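Oxalate-binding protein (Thermotoga maritima, PDB 1O4T) binds oxalate together with a manganese ion in a homodimeric cupin and is probably an oxalate decarboxylase. Local coordinates at residues 56-61 with 126-131; 79-84 with 103-108. All coordinates share one frame; numbering follows the deposited sequence.

Contact 1: residues 56-61 with 126-131; sequences ARLFAR and FLAVII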
loop_
_atom_site.group_PDB
_atom_site.type_symbol
_atom_site.label_atom_id
_atom_site.label_comp_id
_atom_site.label_asym_id
_atom_site.label_seq_id
_atom_site.Cartn_x
_atom_site.Cartn_y
_atom_site.Cartn_z
ATOM N N ALA A 56 -9.482 -0.062 9.760
ATOM C CA ALA A 56 -9.154 0.895 8.703
ATOM C C ALA A 56 -10.446 1.169 7.958
ATOM O O ALA A 56 -11.297 0.283 7.828
ATOM C CB ALA A 56 -8.112 0.332 7.768
ATOM N N ARG A 57 -10.645 2.397 7.525
ATOM C CA ARG A 57 -11.881 2.725 6.861
ATOM C C ARG A 57 -11.738 2.919 5.345
ATOM O O ARG A 57 -12.759 3.020 4.656
ATOM C CB ARG A 57 -12.565 3.925 7.539
ATOM C CG ARG A 57 -12.066 5.313 7.146
ATOM C CD ARG A 57 -12.988 6.435 7.677
ATOM N NE ARG A 57 -12.489 7.781 7.425
ATOM C CZ ARG A 57 -12.524 8.397 6.242
ATOM N NH1 ARG A 57 -13.065 7.823 5.173
ATOM N NH2 ARG A 57 -12.031 9.610 6.130
ATOM N N LEU A 58 -10.498 2.969 4.841
ATOM C CA LEU A 58 -10.215 3.108 3.416
ATOM C C LEU A 58 -8.955 2.349 3.006
ATOM O O LEU A 58 -7.922 2.480 3.651
ATOM C CB LEU A 58 -9.979 4.586 3.057
ATOM C CG LEU A 58 -9.804 4.885 1.556
ATOM C CD1 LEU A 58 -11.131 4.677 0.830
ATOM C CD2 LEU A 58 -9.307 6.284 1.357
ATOM N N PHE A 59 -9.044 1.601 1.908
ATOM C CA PHE A 59 -7.892 0.990 1.271
ATOM C C PHE A 59 -8.180 1.065 -0.231
ATOM O O PHE A 59 -8.905 0.237 -0.767
ATOM C CB PHE A 59 -7.648 -0.444 1.765
ATOM C CG PHE A 59 -6.328 -1.012 1.337
ATOM C CD1 PHE A 59 -6.153 -1.489 0.050
ATOM C CD2 PHE A 59 -5.235 -0.995 2.180
ATOM C CE1 PHE A 59 -4.929 -1.989 -0.398
ATOM C CE2 PHE A 59 -3.987 -1.464 1.740
ATOM C CZ PHE A 59 -3.835 -1.957 0.425
ATOM N N ALA A 60 -7.646 2.099 -0.897
ATOM C CA ALA A 60 -8.067 2.447 -2.233
ATOM C C ALA A 60 -6.911 2.828 -3.096
ATOM O O ALA A 60 -5.884 3.286 -2.603
ATOM C CB ALA A 60 -9.017 3.602 -2.190
ATOM N N ARG A 61 -7.095 2.634 -4.393
ATOM C CA ARG A 61 -6.144 3.093 -5.397
ATOM C C ARG A 61 -6.732 4.336 -6.076
ATOM O O ARG A 61 -7.890 4.293 -6.584
ATOM C CB ARG A 61 -5.901 2.004 -6.433
ATOM C CG ARG A 61 -4.742 2.282 -7.337
ATOM C CD ARG A 61 -4.536 1.272 -8.460
ATOM N NE ARG A 61 -3.425 1.722 -9.319
ATOM C CZ ARG A 61 -2.765 0.953 -10.191
ATOM N NH1 ARG A 61 -3.091 -0.327 -10.358
ATOM N NH2 ARG A 61 -1.766 1.468 -10.901
ATOM N N PHE A 126 -1.776 6.410 -6.733
ATOM C CA PHE A 126 -1.279 6.050 -5.441
ATOM C C PHE A 126 -2.300 5.245 -4.655
ATOM O O PHE A 126 -3.522 5.295 -4.909
ATOM C CB PHE A 126 -0.872 7.293 -4.647
ATOM C CG PHE A 126 -1.961 8.334 -4.496
ATOM C CD1 PHE A 126 -2.729 8.390 -3.356
ATOM C CD2 PHE A 126 -2.162 9.289 -5.490
ATOM C CE1 PHE A 126 -3.740 9.359 -3.234
ATOM C CE2 PHE A 126 -3.128 10.271 -5.373
ATOM C CZ PHE A 126 -3.908 10.317 -4.231
ATOM N N LEU A 127 -1.775 4.529 -3.687
ATOM C CA LEU A 127 -2.568 3.835 -2.705
ATOM C C LEU A 127 -2.873 4.714 -1.523
ATOM O O LEU A 127 -1.995 5.396 -1.040
ATOM C CB LEU A 127 -1.740 2.646 -2.235
ATOM C CG LEU A 127 -2.381 1.301 -2.254
ATOM C CD1 LEU A 127 -2.876 0.947 -3.656
ATOM C CD2 LEU A 127 -1.309 0.309 -1.696
ATOM N N ALA A 128 -4.102 4.673 -1.023
ATOM C CA ALA A 128 -4.518 5.452 0.160
ATOM C C ALA A 128 -5.115 4.523 1.193
ATOM O O ALA A 128 -6.027 3.758 0.879
ATOM C CB ALA A 128 -5.497 6.507 -0.232
ATOM N N VAL A 129 -4.632 4.609 2.428
ATOM C CA VAL A 129 -5.092 3.761 3.496
ATOM C C VAL A 129 -5.394 4.637 4.729
ATOM O O VAL A 129 -4.538 5.346 5.199
ATOM C CB VAL A 129 -4.021 2.725 3.910
ATOM C CG1 VAL A 129 -4.652 1.645 4.767
ATOM C CG2 VAL A 129 -3.411 2.104 2.689
ATOM N N ILE A 130 -6.606 4.580 5.252
ATOM C CA ILE A 130 -6.943 5.376 6.424
ATOM C C ILE A 130 -7.094 4.413 7.587
ATOM O O ILE A 130 -7.885 3.502 7.493
ATOM C CB ILE A 130 -8.225 6.188 6.185
ATOM C CG1 ILE A 130 -8.020 7.147 5.012
ATOM C CG2 ILE A 130 -8.594 6.984 7.445
ATOM C CD1 ILE A 130 -9.321 7.883 4.552
ATOM N N ILE A 131 -6.346 4.634 8.666
ATOM C CA ILE A 131 -6.353 3.751 9.809
ATOM C C ILE A 131 -6.898 4.529 11.009
ATOM O O ILE A 131 -6.462 5.661 11.313
ATOM C CB ILE A 131 -4.931 3.178 10.032
ATOM C CG1 ILE A 131 -4.532 2.302 8.817
ATOM C CG2 ILE A 131 -4.854 2.392 11.293
ATOM C CD1 ILE A 131 -3.198 1.576 8.922
#

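Contact 2: residues 79-84 with 103-108; sequences FEIYYI and GDVCFT. With MN (manganese (II) ion), chain C; OXL (oxalate ion), chain D.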
loop_
_atom_site.group_PDB
_atom_site.type_symbol
_atom_site.label_atom_id
_atom_site.label_comp_id
_atom_site.label_asym_id
_atom_site.label_seq_id
_atom_site.Cartn_x
_atom_site.Cartn_y
_atom_site.Cartn_z
ATOM N N PHE A 79 -5.505 8.263 10.812
ATOM C CA PHE A 79 -4.366 8.737 10.063
ATOM C C PHE A 79 -4.376 8.123 8.678
ATOM O O PHE A 79 -4.997 7.083 8.470
ATOM C CB PHE A 79 -3.046 8.519 10.823
ATOM C CG PHE A 79 -2.688 7.076 11.056
ATOM C CD1 PHE A 79 -3.067 6.441 12.215
ATOM C CD2 PHE A 79 -1.951 6.362 10.116
ATOM C CE1 PHE A 79 -2.735 5.135 12.443
ATOM C CE2 PHE A 79 -1.639 5.012 10.339
ATOM C CZ PHE A 79 -2.031 4.414 11.531
ATOM N N GLU A 80 -3.738 8.797 7.732
ATOM C CA GLU A 80 -3.680 8.335 6.343
ATOM C C GLU A 80 -2.271 8.212 5.799
ATOM O O GLU A 80 -1.415 9.041 6.065
ATOM C CB GLU A 80 -4.489 9.265 5.441
ATOM C CG GLU A 80 -4.940 8.580 4.170
ATOM C CD GLU A 80 -5.977 9.350 3.399
ATOM O OE1 GLU A 80 -6.383 8.885 2.321
ATOM O OE2 GLU A 80 -6.375 10.412 3.858
ATOM N N ILE A 81 -2.059 7.161 5.020
ATOM C CA ILE A 81 -0.821 6.905 4.332
ATOM C C ILE A 81 -1.123 6.888 2.833
ATOM O O ILE A 81 -2.033 6.213 2.387
ATOM C CB ILE A 81 -0.252 5.518 4.743
ATOM C CG1 ILE A 81 -0.130 5.397 6.265
ATOM C CG2 ILE A 81 1.096 5.245 4.027
ATOM C CD1 ILE A 81 -0.068 3.939 6.703
ATOM N N TYR A 82 -0.363 7.631 2.045
ATOM C CA TYR A 82 -0.311 7.402 0.624
ATOM C C TYR A 82 0.989 6.667 0.262
ATOM O O TYR A 82 2.074 7.003 0.762
ATOM C CB TYR A 82 -0.288 8.719 -0.125
ATOM C CG TYR A 82 -1.459 9.680 -0.011
ATOM C CD1 TYR A 82 -1.297 11.018 -0.368
ATOM C CD2 TYR A 82 -2.728 9.266 0.406
ATOM C CE1 TYR A 82 -2.349 11.892 -0.338
ATOM C CE2 TYR A 82 -3.778 10.134 0.433
ATOM C CZ TYR A 82 -3.594 11.459 0.075
ATOM O OH TYR A 82 -4.679 12.339 0.142
ATOM N N TYR A 83 0.892 5.658 -0.606
ATOM C CA TYR A 83 2.056 5.114 -1.307
ATOM C C TYR A 83 1.945 5.452 -2.811
ATOM O O TYR A 83 1.016 5.029 -3.526
ATOM C CB TYR A 83 2.203 3.610 -1.068
ATOM C CG TYR A 83 3.474 3.077 -1.692
ATOM C CD1 TYR A 83 4.641 2.979 -0.955
ATOM C CD2 TYR A 83 3.509 2.704 -3.012
ATOM C CE1 TYR A 83 5.851 2.551 -1.539
ATOM C CE2 TYR A 83 4.701 2.246 -3.618
ATOM C CZ TYR A 83 5.879 2.166 -2.858
ATOM O OH TYR A 83 7.059 1.741 -3.429
ATOM N N ILE A 84 2.888 6.247 -3.295
ATOM C CA ILE A 84 2.844 6.708 -4.677
ATOM C C ILE A 84 3.285 5.586 -5.607
ATOM O O ILE A 84 4.423 5.093 -5.513
ATOM C CB ILE A 84 3.744 7.957 -4.879
ATOM C CG1 ILE A 84 3.494 9.032 -3.816
ATOM C CG2 ILE A 84 3.574 8.538 -6.314
ATOM C CD1 ILE A 84 2.013 9.432 -3.660
ATOM N N GLY A 103 7.177 5.518 -5.407
ATOM C CA GLY A 103 8.024 4.992 -4.346
ATOM C C GLY A 103 7.938 5.787 -3.046
ATOM O O GLY A 103 8.378 5.323 -2.010
ATOM N N ASP A 104 7.376 6.994 -3.100
ATOM C CA ASP A 104 7.256 7.827 -1.894
ATOM C C ASP A 104 6.082 7.419 -1.010
ATOM O O ASP A 104 4.976 7.105 -1.475
ATOM C CB ASP A 104 7.122 9.298 -2.271
ATOM C CG ASP A 104 8.398 9.885 -2.844
ATOM O OD1 ASP A 104 9.519 9.298 -2.765
ATOM O OD2 ASP A 104 8.362 10.969 -3.434
ATOM N N VAL A 105 6.314 7.464 0.286
ATOM C CA VAL A 105 5.246 7.282 1.278
ATOM C C VAL A 105 4.898 8.663 1.809
ATOM O O VAL A 105 5.792 9.393 2.216
ATOM C CB VAL A 105 5.719 6.411 2.432
ATOM C CG1 VAL A 105 4.682 6.338 3.561
ATOM C CG2 VAL A 105 6.070 5.034 1.931
ATOM N N CYS A 106 3.604 9.007 1.806
ATOM C CA CYS A 106 3.121 10.258 2.425
ATOM C C CYS A 106 2.281 9.909 3.614
ATOM O O CYS A 106 1.284 9.199 3.458
ATOM C CB CYS A 106 2.291 11.059 1.432
ATOM S SG CYS A 106 3.090 11.296 -0.157
ATOM N N PHE A 107 2.681 10.387 4.784
ATOM C CA PHE A 107 2.034 10.106 6.056
ATOM C C PHE A 107 1.342 11.344 6.616
ATOM O O PHE A 107 1.980 12.398 6.829
ATOM C CB PHE A 107 3.067 9.616 7.072
ATOM C CG PHE A 107 2.466 9.179 8.365
ATOM C CD1 PHE A 107 1.770 7.988 8.437
ATOM C CD2 PHE A 107 2.563 9.966 9.501
ATOM C CE1 PHE A 107 1.184 7.576 9.637
ATOM C CE2 PHE A 107 1.980 9.574 10.689
ATOM C CZ PHE A 107 1.276 8.399 10.754
ATOM N N THR A 108 0.035 11.240 6.841
ATOM C CA THR A 108 -0.729 12.333 7.466
ATOM C C THR A 108 -1.321 11.877 8.783
ATOM O O THR A 108 -2.069 10.914 8.833
ATOM C CB THR A 108 -1.839 12.812 6.546
ATOM O OG1 THR A 108 -1.269 13.368 5.374
ATOM C CG2 THR A 108 -2.580 13.975 7.145
HETATM MN MN MN C . -7.159 12.258 3.242
HETATM C C1 OXL D . -7.931 11.030 0.859
HETATM C C2 OXL D . -9.124 10.840 1.690
HETATM O O1 OXL D . -7.925 10.358 -0.311
HETATM O O2 OXL D . -10.165 10.218 1.107
HETATM O O3 OXL D . -6.971 11.740 1.226
HETATM O O4 OXL D . -9.167 11.187 2.874
#

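Contact 1: residues 56-61 with 126-131
Ile130 is the side chain on which both Leu58 and Arg57 settle. Its CG1 stands anti to its own carbonyl carbon (chi1 -61°) and the chain runs on extended to CD1, which ends at a slant 3.6 Å from Leu58 CD2. The same methyl lies over one face of the Arg57 guanidinium, offset toward its rim, with CD1 3.6 Å from NH2. Arg57 wedges CG between its backbone N and carbonyl carbon (chi1 82°) and runs extended to NE, which makes a salt bridge with Glu78; the turn about CD-NE (chi4 76°) swings the guanidinium face onto Ile130 CD1. The strands are antiparallel neighbours in the larger sheet of the double-stranded beta-helix, the cupin fold, and Leu58 and Ile130 face its interior, where both touch the bound oxalate. A beta bulge at Arg57 shifts the register by one residue, and Arg57 N still bonds to Ile130 O. Ala60 and Ala128 exchange a pair of backbone hydrogen bonds. On the opposite face Phe59 and Val129 lie side by side, Phe59 CD2 3.6 Å from Val129 CG2, while Phe59 CZ reaches Leu127 CD2 at 4.0 Å. This face turns toward the second subunit, whose Ile81 packs on Phe59.

Contact 2: residues 79-84 with 103-108
Glu80 pairs with Thr108, and Tyr82 with Cys106, through two reciprocal sets of backbone hydrogen bonds, with Thr108 N to Glu80 O the straightest of these four (2.7 Å, 174° at the hydrogen). Beyond them Ile84 N bonds to Asp104 O, and Gly103 N closes the end on Ile84 O. The positive phi of Gly103 suits a residue without a CB, and Tyr83 OH rests 3.5 Å from Gly103 CA.

Metal and ligand bonds belong to the face carrying Glu80 and Tyr82. The extended Glu80 chain, with CG anti to the backbone N (chi1 -157°), delivers OE2 to the manganese ion at 2.1 Å; His73, His75 and His114 supply the other protein ligands, and oxalate chelates the metal through O3 and O4. This glutamate and three histidines are the classic metal set of the cupin barrel. Tyr82 OH donates to oxalate O3 (2.6 Å), which lies in the plane of the ring at its edge; metal and phenol both grip this one oxygen. The Tyr82 ring stacks on His114, while Thr108 OG1 bonds to Asp93 and weakly to His114.

Apolar packing fills the other face. Phe79 and Phe107 meet obliquely, their planes at 46°, with Phe79 CD2 3.4 Å from Phe107 CE1. Ile81 CG1 touches the edge of the Phe107 ring, and its CG2 lies alongside Val105 CG1 at 3.8 Å. Tyr83 crosses Val105 at about a right angle, CD1 against Val105 CG2. A strand of the second subunit pairs with Asp104, Val105 and Cys106, carrying the sheet across the interface.

Contact 1 and contact 2 lie in one antiparallel sheet, their centres about 10 Å apart, and are joined because strands 124-132 and 78-86 are neighbours in it. Probable backbone hydrogen bonds from Ile131 N to Phe79 O and from Leu127 N to Tyr83 O stitch that junction. Along the chain 56-61 comes first, then 79-84 and 103-108, and finally 126-131, so contact 1 brackets contact 2. The inner face of the four strands brings Ile130 against Glu80, placing an apolar pocket wall beside a manganese ligand. Their outer face packs on the second subunit, so one sheet serves both the oxalate site and the dimer.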